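Local atomic coordinates of kallistatin (PDB entry 6F4V), a protein that inhibits the serine protease tissue kallikrein by forming a stable equimolar complex with it, and also binds sulfated glycans. Residues R15-I20 and E242-L247; W208-R213 and N256-K261; S218-D223 and L268-P273. One frame throughout, in Å; residues are numbered along the deposited sequence.

Contact 1: R15-I20 and E242-L247; sequences RFYYLI and EIEEVL. With EDO (1,2-ethanediol), chain F.
Glu244 OE2 takes a short hydrogen bond from Tyr17 OH, 2.5 Å long. A basic side chain of the second protein chain in the assembly forms a salt bridge to the same oxygen. The other oxygen, OE1, is paired with Arg241, so both oxygens of this buried carboxylate are held. The hydroxyl approaches OE2 from the anti side, somewhat out of the carboxylate plane. Tyr17 CG lies anti to the backbone N (chi1 -179°), which swings the ring off the helix toward Glu244. The ring and carboxylate planes stand 69° apart. The Tyr17 ring also carries the apolar part of the contact, with CD2 3.9 Å from Leu247 CD2.

A second tyrosine-glutamate bond lies one residue along each segment. Tyr18 OH donates to Glu245 OE1 at 2.7 Å, on the syn side but tilted well out of the carboxylate plane. The Glu245 chain bends at chi2, -73°, and this brings its carboxylate back to the hydroxyl. Arg241 pairs with Glu245 OE2. A 1,2-ethanediol, probably from the crystallisation liquor, lies between Tyr18 and the turn after helix 240-244: its C1 is 3.4 Å from Tyr18 CD1, and its O2 donates to Leu247 O.

The contact joins helix 6-23 to the end of helix 240-244 and the turn after it. Leu247 also meets Phe14 of helix 6-23, while Tyr17 packs on Ile29 and Phe31 of strand 29-31.

Contact 2: W208-R213 and N256-K261; sequences WYLHDR and NNLLRK. With Z9L (methyl 2,3,6-tri-O-sulfo-alpha-D-glucopyranoside), chain C; Z9K (3-O-methyl-2-O-sulfo-alpha-L-idopyranuronic acid), chain B.
Trp208 lays its indole beside the backbone that follows helix 249-258. Leu259 O sits above the plane of the ring, out toward its rim, 3.1 Å from Trp208 CE3. Lys261 O comes at the edge instead, 3.3 Å from Trp208 CZ3. Two carbonyls therefore meet the six-membered part of the indole from different directions. Arg221 of the neighbouring strand makes a cation-pi contact with the same indole and a weak hydrogen bond to Leu259 O.

Leu210 extends from the same side of the strand as Trp208. It reaches Leu258 at the helix end and Leu259 just beyond. The Leu210 side chain crosses that of Leu258 at about a right angle, with Leu210 CD2 3.6 Å from Leu258 CB. It slants against Leu259, with Leu210 CD2 3.7 Å from Leu259 CD2. Leu259 CD2 also lies close to the strand backbone, 3.6 Å from Tyr209 N, between the side chains of Trp208 and Leu210. Phe264 covers Leu210 and Leu259 further.

Past the strand, Arg213 faces the bound sugars. Arg213 N gives a nearly straight bond (169°) to sulfate oxygen O11 of the trisulfated glucoside, at 2.8 Å. Its guanidinium lies with one face over ring oxygen O5 of that sugar. At the guanidinium edge, Arg213 NH1 donates to sulfate oxygen O7 of the iduronic acid unit at 2.7 Å. Asp212 forms a salt bridge with Arg254, which itself bonds the glucoside.

Asp212, Arg213 and Leu258, with Tyr214, Arg254 and Phe264, make up the sulfated-glycan site of this serpin, set where the helix packs on the sheet.

Contact 3: S218-D223 and L268-P273; sequences SVLRMD and LELHLP
Leu220 and Leu270 meet tip to tip, with Leu220 CD2 3.7 Å from Leu270 CD1. This is the closest of the apolar contacts between the segments, and all of them are made by methyl groups and one sulfur. Both Leu270 methyls pack on Leu220 CD2, and Leu270 CD2 also touches Met222 SD, 4.0 Å away. The methionine is extended as far as its sulfur and turns only at chi3, 74°. Met222 SD thus meets Leu270 end on and lies 4.2 Å from Leu272 CD2 as well. Leu268 comes in at a slant, its CD2 4.1 Å from Leu220 CD1. Phe177 packs on Met222, Leu270 and Leu272, and His207 on Leu220 and Leu268.

The two strands run almost perpendicular, at 85°, with their axes 11.2 Å apart. They belong to different layers: in serpin terms 218-223 is part of sheet B and 268-273 runs along sheet C. The leucines and methionine fill the space between the layers. Glu269, Leu270 and His271 pair in parallel with a strand of the second protein chain, so sheet C continues across the chain boundary.

The polar side-chain bonds formed inside each segment lie on the side turned away from the other. His271 NE2 donates to Glu269 OE2 at 2.6 Å, using the anti lone pair. That oxygen lies in the imidazole plane, which helps set the rotation of the ring. On the other strand, Arg221 and Asp223 form a salt bridge. Arg221 NH2 reaches Asp223 OD2 at 3.2 Å through the syn lone pair, and Arg221 NE adds a weak bond to Asp223 OD1. Arg221 has further partners in Trp208 and Leu259.

Contacts 2 and 3 use neighbouring strands of one sheet, 206-211 and 217-223. They touch directly, through a probable Trp208 O to Arg221 N backbone bond and one between His211 ND1 and Ser218 OG. Contact 2 covers one face of that sheet with a helix end, partly exposed, and opens onto charged sugar. Contact 3 covers the opposite face with a crossing strand; its touching residues are all buried and apolar. Contact 1 stands apart, about 7 Å from either at the nearest atoms. It joins helices, is largely buried, and depends on tyrosine-carboxylate bonds. Helix 240-244 of contact 1 is followed in the chain by helix 249-258 of contact 2.

Contact 1: R15-I20 and E242-L247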
loop_
_atom_site.group_PDB
_atom_site.type_symbol
_atom_site.label_atom_id
_atom_site.label_comp_id
_atom_site.label_asym_id
_atom_site.label_seq_id
_atom_site.Cartn_x
_atom_site.Cartn_y
_atom_site.Cartn_z
ATOM N N ARG A 15 -7.695 2.631 8.292
ATOM C CA ARG A 15 -8.220 4.005 8.373
ATOM C C ARG A 15 -8.187 4.677 7.004
ATOM O O ARG A 15 -9.170 5.343 6.607
ATOM C CB ARG A 15 -7.464 4.846 9.410
ATOM C CG ARG A 15 -7.940 4.629 10.856
ATOM C CD ARG A 15 -7.414 5.701 11.795
ATOM N NE ARG A 15 -5.994 5.550 11.985
ATOM C CZ ARG A 15 -5.033 6.420 11.665
ATOM N NH1 ARG A 15 -5.277 7.630 11.169
ATOM N NH2 ARG A 15 -3.777 6.059 11.898
ATOM N N PHE A 16 -7.067 4.510 6.277
ATOM C CA PHE A 16 -6.930 5.105 4.954
ATOM C C PHE A 16 -7.968 4.509 4.003
ATOM O O PHE A 16 -8.663 5.237 3.287
ATOM C CB PHE A 16 -5.510 4.943 4.404
ATOM C CG PHE A 16 -5.244 5.731 3.154
ATOM C CD1 PHE A 16 -5.563 5.214 1.893
ATOM C CD2 PHE A 16 -4.642 6.962 3.217
ATOM C CE1 PHE A 16 -5.330 5.935 0.743
ATOM C CE2 PHE A 16 -4.386 7.694 2.057
ATOM C CZ PHE A 16 -4.724 7.177 0.812
ATOM N N TYR A 17 -8.061 3.191 3.992
ATOM C CA TYR A 17 -9.042 2.480 3.148
ATOM C C TYR A 17 -10.446 3.025 3.438
ATOM O O TYR A 17 -11.227 3.339 2.530
ATOM C CB TYR A 17 -8.980 0.959 3.351
ATOM C CG TYR A 17 -9.973 0.296 2.450
ATOM C CD1 TYR A 17 -9.674 0.031 1.142
ATOM C CD2 TYR A 17 -11.283 0.107 2.868
ATOM C CE1 TYR A 17 -10.638 -0.478 0.271
ATOM C CE2 TYR A 17 -12.279 -0.358 2.011
ATOM C CZ TYR A 17 -11.958 -0.661 0.715
ATOM O OH TYR A 17 -12.971 -1.107 -0.144
ATOM N N TYR A 18 -10.790 3.065 4.708
ATOM C CA TYR A 18 -12.155 3.459 5.084
ATOM C C TYR A 18 -12.508 4.860 4.568
ATOM O O TYR A 18 -13.610 5.084 4.078
ATOM C CB TYR A 18 -12.343 3.405 6.575
ATOM C CG TYR A 18 -13.780 3.675 6.981
ATOM C CD1 TYR A 18 -14.711 2.634 7.008
ATOM C CD2 TYR A 18 -14.207 4.953 7.328
ATOM C CE1 TYR A 18 -16.029 2.863 7.391
ATOM C CE2 TYR A 18 -15.536 5.193 7.716
ATOM C CZ TYR A 18 -16.433 4.136 7.748
ATOM O OH TYR A 18 -17.762 4.311 8.119
ATOM N N LEU A 19 -11.567 5.782 4.679
ATOM C CA LEU A 19 -11.764 7.171 4.218
ATOM C C LEU A 19 -12.007 7.188 2.702
ATOM O O LEU A 19 -12.981 7.787 2.228
ATOM C CB LEU A 19 -10.566 8.049 4.598
ATOM C CG LEU A 19 -10.597 9.533 4.125
ATOM C CD1 LEU A 19 -9.614 10.387 4.886
ATOM C CD2 LEU A 19 -10.230 9.704 2.673
ATOM N N ILE A 20 -11.173 6.474 1.940
ATOM C CA ILE A 20 -11.314 6.450 0.485
ATOM C C ILE A 20 -12.641 5.819 0.087
ATOM O O ILE A 20 -13.363 6.339 -0.772
ATOM C CB ILE A 20 -10.187 5.631 -0.229
ATOM C CG1 ILE A 20 -8.795 6.165 0.135
ATOM C CG2 ILE A 20 -10.365 5.657 -1.751
ATOM C CD1 ILE A 20 -8.562 7.621 -0.178
ATOM N N GLU A 242 -21.446 -3.043 4.026
ATOM C CA GLU A 242 -21.534 -3.702 5.332
ATOM C C GLU A 242 -20.187 -4.312 5.777
ATOM O O GLU A 242 -19.800 -4.292 6.969
ATOM C CB GLU A 242 -22.590 -4.810 5.331
ATOM C CG GLU A 242 -23.989 -4.298 4.980
ATOM C CD GLU A 242 -25.123 -5.117 5.587
ATOM O OE1 GLU A 242 -26.284 -4.643 5.466
ATOM O OE2 GLU A 242 -24.881 -6.199 6.202
ATOM N N ILE A 243 -19.451 -4.841 4.812
ATOM C CA ILE A 243 -18.152 -5.407 5.119
ATOM C C ILE A 243 -17.128 -4.303 5.351
ATOM O O ILE A 243 -16.306 -4.370 6.289
ATOM C CB ILE A 243 -17.710 -6.364 3.995
ATOM C CG1 ILE A 243 -18.735 -7.501 3.801
ATOM C CG2 ILE A 243 -16.344 -6.907 4.293
ATOM C CD1 ILE A 243 -19.085 -8.264 5.051
ATOM N N GLU A 244 -17.200 -3.250 4.543
ATOM C CA GLU A 244 -16.283 -2.118 4.725
ATOM C C GLU A 244 -16.411 -1.489 6.120
ATOM O O GLU A 244 -15.399 -1.077 6.711
ATOM C CB GLU A 244 -16.493 -1.083 3.617
ATOM C CG GLU A 244 -16.005 -1.562 2.254
ATOM C CD GLU A 244 -16.201 -0.541 1.141
ATOM O OE1 GLU A 244 -17.157 0.245 1.210
ATOM O OE2 GLU A 244 -15.429 -0.519 0.172
ATOM N N GLU A 245 -17.638 -1.465 6.673
ATOM C CA GLU A 245 -17.889 -0.898 8.018
ATOM C C GLU A 245 -17.192 -1.661 9.114
ATOM O O GLU A 245 -16.953 -1.101 10.156
ATOM C CB GLU A 245 -19.370 -0.847 8.394
ATOM C CG GLU A 245 -20.212 0.086 7.561
ATOM C CD GLU A 245 -20.008 1.560 7.817
ATOM O OE1 GLU A 245 -19.147 2.016 8.615
ATOM O OE2 GLU A 245 -20.787 2.283 7.167
ATOM N N VAL A 246 -16.851 -2.925 8.874
ATOM C CA VAL A 246 -16.188 -3.744 9.877
ATOM C C VAL A 246 -14.768 -4.164 9.462
ATOM O O VAL A 246 -14.166 -5.034 10.117
ATOM C CB VAL A 246 -17.050 -4.989 10.250
ATOM C CG1 VAL A 246 -18.375 -4.547 10.886
ATOM C CG2 VAL A 246 -17.282 -5.917 9.070
ATOM N N LEU A 247 -14.234 -3.561 8.390
ATOM C CA LEU A 247 -12.913 -3.948 7.896
ATOM C C LEU A 247 -11.812 -3.267 8.755
ATOM O O LEU A 247 -11.455 -2.087 8.540
ATOM C CB LEU A 247 -12.791 -3.589 6.433
ATOM C CG LEU A 247 -11.618 -4.229 5.712
ATOM C CD1 LEU A 247 -11.790 -5.724 5.495
ATOM C CD2 LEU A 247 -11.414 -3.521 4.384
HETATM C C1 EDO F . -14.509 1.230 10.130
HETATM O O1 EDO F . -14.520 0.952 11.529
HETATM C C2 EDO F . -13.560 0.258 9.444
HETATM O O2 EDO F . -12.223 0.744 9.560
#

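Contact 2: W208-R213 and N256-K261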
loop_
_atom_site.group_PDB
_atom_site.type_symbol
_atom_site.label_atom_id
_atom_site.label_comp_id
_atom_site.label_asym_id
_atom_site.label_seq_id
_atom_site.Cartn_x
_atom_site.Cartn_y
_atom_site.Cartn_z
ATOM N N TRP A 208 -7.902 -22.458 1.465
ATOM C CA TRP A 208 -8.279 -21.960 2.777
ATOM C C TRP A 208 -9.373 -20.948 2.544
ATOM O O TRP A 208 -9.102 -19.867 1.980
ATOM C CB TRP A 208 -7.084 -21.298 3.457
ATOM C CG TRP A 208 -6.028 -22.237 3.821
ATOM C CD1 TRP A 208 -4.899 -22.542 3.110
ATOM C CD2 TRP A 208 -5.973 -23.002 5.014
ATOM N NE1 TRP A 208 -4.139 -23.459 3.803
ATOM C CE2 TRP A 208 -4.779 -23.756 4.977
ATOM C CE3 TRP A 208 -6.818 -23.121 6.119
ATOM C CZ2 TRP A 208 -4.416 -24.641 6.012
ATOM C CZ3 TRP A 208 -6.444 -23.994 7.152
ATOM C CH2 TRP A 208 -5.257 -24.719 7.094
ATOM N N TYR A 209 -10.612 -21.297 2.895
ATOM C CA TYR A 209 -11.734 -20.366 2.741
ATOM C C TYR A 209 -12.847 -20.627 3.743
ATOM O O TYR A 209 -12.946 -21.710 4.313
ATOM C CB TYR A 209 -12.300 -20.375 1.301
ATOM C CG TYR A 209 -12.976 -21.686 0.910
ATOM C CD1 TYR A 209 -12.218 -22.812 0.597
ATOM C CD2 TYR A 209 -14.370 -21.790 0.865
ATOM C CE1 TYR A 209 -12.828 -24.008 0.247
ATOM C CE2 TYR A 209 -14.993 -22.983 0.525
ATOM C CZ TYR A 209 -14.206 -24.091 0.218
ATOM O OH TYR A 209 -14.802 -25.266 -0.145
ATOM N N LEU A 210 -13.654 -19.594 3.975
ATOM C CA LEU A 210 -14.805 -19.704 4.856
ATOM C C LEU A 210 -15.942 -18.867 4.329
ATOM O O LEU A 210 -15.727 -17.870 3.598
ATOM C CB LEU A 210 -14.451 -19.279 6.274
ATOM C CG LEU A 210 -13.936 -17.858 6.480
ATOM C CD1 LEU A 210 -15.028 -16.798 6.610
ATOM C CD2 LEU A 210 -13.047 -17.853 7.720
ATOM N N HIS A 211 -17.150 -19.289 4.688
ATOM C CA HIS A 211 -18.357 -18.480 4.520
ATOM C C HIS A 211 -18.686 -17.962 5.906
ATOM O O HIS A 211 -18.983 -18.748 6.828
ATOM C CB HIS A 211 -19.491 -19.328 3.931
ATOM C CG HIS A 211 -19.115 -20.062 2.679
ATOM N ND1 HIS A 211 -18.795 -19.418 1.499
ATOM C CD2 HIS A 211 -19.014 -21.393 2.418
ATOM C CE1 HIS A 211 -18.523 -20.319 0.566
ATOM N NE2 HIS A 211 -18.646 -21.525 1.099
ATOM N N ASP A 212 -18.582 -16.647 6.092
ATOM C CA ASP A 212 -18.635 -16.058 7.424
ATOM C C ASP A 212 -20.098 -16.186 7.927
ATOM O O ASP A 212 -21.048 -15.825 7.203
ATOM C CB ASP A 212 -18.159 -14.594 7.364
ATOM C CG ASP A 212 -17.802 -14.014 8.710
ATOM O OD1 ASP A 212 -18.528 -14.253 9.709
ATOM O OD2 ASP A 212 -16.818 -13.233 8.782
ATOM N N ARG A 213 -20.269 -16.709 9.136
ATOM C CA ARG A 213 -21.613 -16.817 9.736
ATOM C C ARG A 213 -22.052 -15.579 10.513
ATOM O O ARG A 213 -23.218 -15.485 10.884
ATOM C CB ARG A 213 -21.730 -18.088 10.589
ATOM C CG ARG A 213 -21.617 -19.356 9.740
ATOM C CD ARG A 213 -21.489 -20.620 10.581
ATOM N NE ARG A 213 -22.703 -20.888 11.354
ATOM C CZ ARG A 213 -22.778 -21.719 12.394
ATOM N NH1 ARG A 213 -21.701 -22.389 12.827
ATOM N NH2 ARG A 213 -23.937 -21.872 13.024
ATOM N N ASN A 256 -7.972 -14.487 9.600
ATOM C CA ASN A 256 -6.695 -15.188 9.535
ATOM C C ASN A 256 -6.664 -16.364 10.498
ATOM O O ASN A 256 -6.274 -17.466 10.099
ATOM C CB ASN A 256 -5.515 -14.263 9.803
ATOM C CG ASN A 256 -4.189 -14.930 9.435
ATOM O OD1 ASN A 256 -4.027 -15.391 8.324
ATOM N ND2 ASN A 256 -3.310 -15.028 10.369
ATOM N N ASN A 257 -7.104 -16.147 11.742
ATOM C CA ASN A 257 -7.093 -17.201 12.768
ATOM C C ASN A 257 -8.111 -18.302 12.508
ATOM O O ASN A 257 -7.788 -19.489 12.713
ATOM C CB ASN A 257 -7.202 -16.605 14.182
ATOM C CG ASN A 257 -5.937 -15.866 14.577
ATOM O OD1 ASN A 257 -4.852 -16.165 14.054
ATOM N ND2 ASN A 257 -6.054 -14.903 15.499
ATOM N N LEU A 258 -9.279 -17.951 11.969
ATOM C CA LEU A 258 -10.217 -18.956 11.523
ATOM C C LEU A 258 -9.585 -19.810 10.438
ATOM O O LEU A 258 -9.707 -21.061 10.475
ATOM C CB LEU A 258 -11.505 -18.335 10.991
ATOM C CG LEU A 258 -12.368 -17.692 12.084
ATOM C CD1 LEU A 258 -13.423 -16.805 11.455
ATOM C CD2 LEU A 258 -12.981 -18.789 12.975
ATOM N N LEU A 259 -8.837 -19.172 9.532
ATOM C CA LEU A 259 -8.204 -19.916 8.455
ATOM C C LEU A 259 -6.866 -20.568 8.845
ATOM O O LEU A 259 -6.044 -20.832 7.993
ATOM C CB LEU A 259 -8.048 -19.043 7.224
ATOM C CG LEU A 259 -9.384 -18.609 6.648
ATOM C CD1 LEU A 259 -9.173 -17.605 5.526
ATOM C CD2 LEU A 259 -10.258 -19.772 6.172
ATOM N N ARG A 260 -6.640 -20.794 10.119
ATOM C CA ARG A 260 -5.520 -21.621 10.584
ATOM C C ARG A 260 -6.013 -22.994 11.051
ATOM O O ARG A 260 -5.202 -23.773 11.554
ATOM C CB ARG A 260 -4.793 -20.921 11.723
ATOM C CG ARG A 260 -3.999 -19.718 11.261
ATOM C CD ARG A 260 -3.423 -18.951 12.436
ATOM N NE ARG A 260 -2.244 -19.601 13.029
ATOM C CZ ARG A 260 -2.209 -20.266 14.198
ATOM N NH1 ARG A 260 -3.295 -20.441 14.962
ATOM N NH2 ARG A 260 -1.065 -20.798 14.610
ATOM N N LYS A 261 -7.320 -23.267 10.922
ATOM C CA LYS A 261 -7.927 -24.527 11.367
ATOM C C LYS A 261 -8.238 -25.310 10.134
ATOM O O LYS A 261 -8.912 -24.806 9.225
ATOM C CB LYS A 261 -9.231 -24.302 12.124
ATOM C CG LYS A 261 -9.109 -23.520 13.422
ATOM C CD LYS A 261 -8.979 -24.445 14.625
ATOM C CE LYS A 261 -9.325 -23.746 15.937
ATOM N NZ LYS A 261 -8.132 -23.059 16.503
HETATM O O4 Z9L C . -19.035 -20.324 16.752
HETATM C C4 Z9L C . -20.213 -20.155 15.905
HETATM C C5 Z9L C . -20.073 -19.092 14.808
HETATM O O5 Z9L C . -21.323 -19.026 14.041
HETATM C C6 Z9L C . -18.960 -19.358 13.836
HETATM O O6 Z9L C . -19.060 -18.458 12.758
HETATM S S1 Z9L C . -17.642 -18.222 11.920
HETATM O O7 Z9L C . -16.619 -17.431 12.968
HETATM O O11 Z9L C . -17.936 -17.304 10.586
HETATM O O15 Z9L C . -17.009 -19.701 11.500
HETATM C C3 Z9L C . -21.307 -19.706 16.836
HETATM O O3 Z9L C . -21.600 -20.845 17.702
HETATM S S2 Z9L C . -21.691 -20.502 19.319
HETATM O O8 Z9L C . -22.016 -21.895 20.151
HETATM O O9 Z9L C . -22.916 -19.399 19.573
HETATM O O10 Z9L C . -20.258 -19.851 19.824
HETATM C C2 Z9L C . -22.586 -19.186 16.242
HETATM O O2 Z9L C . -23.565 -20.244 16.144
HETATM S S3 Z9L C . -25.186 -19.894 16.373
HETATM O O12 Z9L C . -25.950 -21.357 16.554
HETATM O O13 Z9L C . -25.804 -19.137 15.044
HETATM O O14 Z9L C . -25.440 -18.943 17.719
HETATM C C1 Z9L C . -22.467 -18.519 14.856
HETATM O O1 Z9L C . -22.330 -17.160 15.017
HETATM C C7 Z9L C . -22.700 -16.322 13.915
HETATM O O4 Z9K B . -15.920 -21.418 19.612
HETATM C C4 Z9K B . -16.003 -22.073 18.350
HETATM C C5 Z9K B . -15.512 -21.136 17.194
HETATM O O5 Z9K B . -16.731 -20.327 16.620
HETATM C C6 Z9K B . -14.521 -20.211 17.591
HETATM O O10 Z9K B . -14.705 -19.451 18.591
HETATM O O6 Z9K B . -13.444 -20.116 16.944
HETATM C C3 Z9K B . -17.414 -22.578 18.198
HETATM O O3 Z9K B . -17.482 -23.971 18.640
HETATM C C7 Z9K B . -17.384 -24.217 20.020
HETATM C C2 Z9K B . -17.907 -22.513 16.798
HETATM O O2 Z9K B . -19.245 -23.116 16.690
HETATM S S1 Z9K B . -19.619 -23.980 15.301
HETATM O O7 Z9K B . -21.263 -23.898 15.052
HETATM O O8 Z9K B . -19.174 -25.559 15.477
HETATM O O9 Z9K B . -18.846 -23.342 13.984
HETATM C C1 Z9K B . -17.936 -21.114 16.271
#

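Contact 3: S218-D223 and L268-P273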
loop_
_atom_site.group_PDB
_atom_site.type_symbol
_atom_site.label_atom_id
_atom_site.label_comp_id
_atom_site.label_asym_id
_atom_site.label_seq_id
_atom_site.Cartn_x
_atom_site.Cartn_y
_atom_site.Cartn_z
ATOM N N SER A 218 -17.822 -14.187 2.089
ATOM C CA SER A 218 -16.863 -15.269 2.151
ATOM C C SER A 218 -15.446 -14.711 2.082
ATOM O O SER A 218 -15.227 -13.622 1.585
ATOM C CB SER A 218 -17.104 -16.246 0.998
ATOM O OG SER A 218 -18.405 -16.820 1.065
ATOM N N VAL A 219 -14.485 -15.471 2.571
ATOM C CA VAL A 219 -13.091 -15.054 2.606
ATOM C C VAL A 219 -12.238 -16.221 2.124
ATOM O O VAL A 219 -12.384 -17.342 2.604
ATOM C CB VAL A 219 -12.675 -14.647 4.041
ATOM C CG1 VAL A 219 -11.213 -14.198 4.107
ATOM C CG2 VAL A 219 -13.598 -13.548 4.582
ATOM N N LEU A 220 -11.375 -15.938 1.159
ATOM C CA LEU A 220 -10.394 -16.875 0.609
ATOM C C LEU A 220 -9.038 -16.347 0.968
ATOM O O LEU A 220 -8.778 -15.156 0.755
ATOM C CB LEU A 220 -10.529 -16.901 -0.923
ATOM C CG LEU A 220 -9.425 -17.626 -1.718
ATOM C CD1 LEU A 220 -9.357 -19.109 -1.363
ATOM C CD2 LEU A 220 -9.697 -17.477 -3.199
ATOM N N ARG A 221 -8.143 -17.197 1.478
ATOM C CA ARG A 221 -6.759 -16.781 1.611
ATOM C C ARG A 221 -5.933 -17.652 0.668
ATOM O O ARG A 221 -6.027 -18.896 0.741
ATOM C CB ARG A 221 -6.266 -16.957 3.038
ATOM C CG ARG A 221 -4.952 -16.264 3.368
ATOM C CD ARG A 221 -4.374 -16.827 4.686
ATOM N NE ARG A 221 -3.704 -18.098 4.501
ATOM C CZ ARG A 221 -3.954 -19.299 5.068
ATOM N NH1 ARG A 221 -4.892 -19.509 5.949
ATOM N NH2 ARG A 221 -3.193 -20.340 4.715
ATOM N N MET A 222 -5.197 -17.013 -0.242
ATOM C CA MET A 222 -4.299 -17.719 -1.146
ATOM C C MET A 222 -2.858 -17.417 -0.775
ATOM O O MET A 222 -2.470 -16.259 -0.538
ATOM C CB MET A 222 -4.559 -17.348 -2.603
ATOM C CG MET A 222 -5.861 -17.891 -3.123
ATOM S SD MET A 222 -6.151 -17.446 -4.844
ATOM C CE MET A 222 -4.978 -18.535 -5.636
ATOM N N ASP A 223 -2.066 -18.469 -0.703
ATOM C CA ASP A 223 -0.672 -18.322 -0.340
ATOM C C ASP A 223 0.139 -18.077 -1.589
ATOM O O ASP A 223 -0.161 -18.622 -2.656
ATOM C CB ASP A 223 -0.168 -19.568 0.415
ATOM C CG ASP A 223 -0.782 -19.674 1.830
ATOM O OD1 ASP A 223 -0.870 -18.646 2.530
ATOM O OD2 ASP A 223 -1.309 -20.724 2.205
ATOM N N LEU A 268 -12.087 -26.685 -3.477
ATOM C CA LEU A 268 -12.776 -25.501 -3.917
ATOM C C LEU A 268 -12.795 -25.409 -5.426
ATOM O O LEU A 268 -11.765 -25.562 -6.076
ATOM C CB LEU A 268 -12.072 -24.273 -3.373
ATOM C CG LEU A 268 -12.623 -22.913 -3.766
ATOM C CD1 LEU A 268 -13.977 -22.724 -3.144
ATOM C CD2 LEU A 268 -11.693 -21.794 -3.300
ATOM N N GLU A 269 -13.956 -25.078 -5.958
ATOM C CA GLU A 269 -14.065 -24.621 -7.326
ATOM C C GLU A 269 -13.973 -23.096 -7.283
ATOM O O GLU A 269 -14.869 -22.457 -6.756
ATOM C CB GLU A 269 -15.392 -25.070 -7.924
ATOM C CG GLU A 269 -15.585 -24.707 -9.384
ATOM C CD GLU A 269 -17.045 -24.888 -9.803
ATOM O OE1 GLU A 269 -17.654 -25.878 -9.350
ATOM O OE2 GLU A 269 -17.605 -24.041 -10.534
ATOM N N LEU A 270 -12.890 -22.548 -7.831
ATOM C CA LEU A 270 -12.541 -21.128 -7.676
ATOM C C LEU A 270 -12.529 -20.450 -9.029
ATOM O O LEU A 270 -11.784 -20.853 -9.914
ATOM C CB LEU A 270 -11.152 -21.000 -7.030
ATOM C CG LEU A 270 -10.556 -19.600 -6.927
ATOM C CD1 LEU A 270 -11.482 -18.672 -6.158
ATOM C CD2 LEU A 270 -9.211 -19.680 -6.245
ATOM N N HIS A 271 -13.362 -19.439 -9.187
ATOM C CA HIS A 271 -13.376 -18.605 -10.373
ATOM C C HIS A 271 -12.894 -17.250 -9.935
ATOM O O HIS A 271 -13.528 -16.631 -9.078
ATOM C CB HIS A 271 -14.796 -18.466 -10.935
ATOM C CG HIS A 271 -15.473 -19.774 -11.205
ATOM N ND1 HIS A 271 -15.732 -20.233 -12.482
ATOM C CD2 HIS A 271 -15.960 -20.714 -10.360
ATOM C CE1 HIS A 271 -16.340 -21.409 -12.406
ATOM N NE2 HIS A 271 -16.500 -21.713 -11.128
ATOM N N LEU A 272 -11.795 -16.781 -10.518
ATOM C CA LEU A 272 -11.152 -15.551 -10.078
ATOM C C LEU A 272 -10.729 -14.797 -11.308
ATOM O O LEU A 272 -10.113 -15.397 -12.188
ATOM C CB LEU A 272 -9.963 -15.861 -9.189
ATOM C CG LEU A 272 -9.178 -14.676 -8.575
ATOM C CD1 LEU A 272 -10.015 -13.942 -7.532
ATOM C CD2 LEU A 272 -7.871 -15.178 -7.959
ATOM N N PRO A 273 -11.070 -13.503 -11.411
ATOM C CA PRO A 273 -10.693 -12.853 -12.649
ATOM C C PRO A 273 -9.208 -12.629 -12.776
ATOM O O PRO A 273 -8.498 -12.460 -11.769
ATOM C CB PRO A 273 -11.436 -11.507 -12.621
ATOM C CG PRO A 273 -12.331 -11.547 -11.431
ATOM C CD PRO A 273 -11.849 -12.618 -10.529
#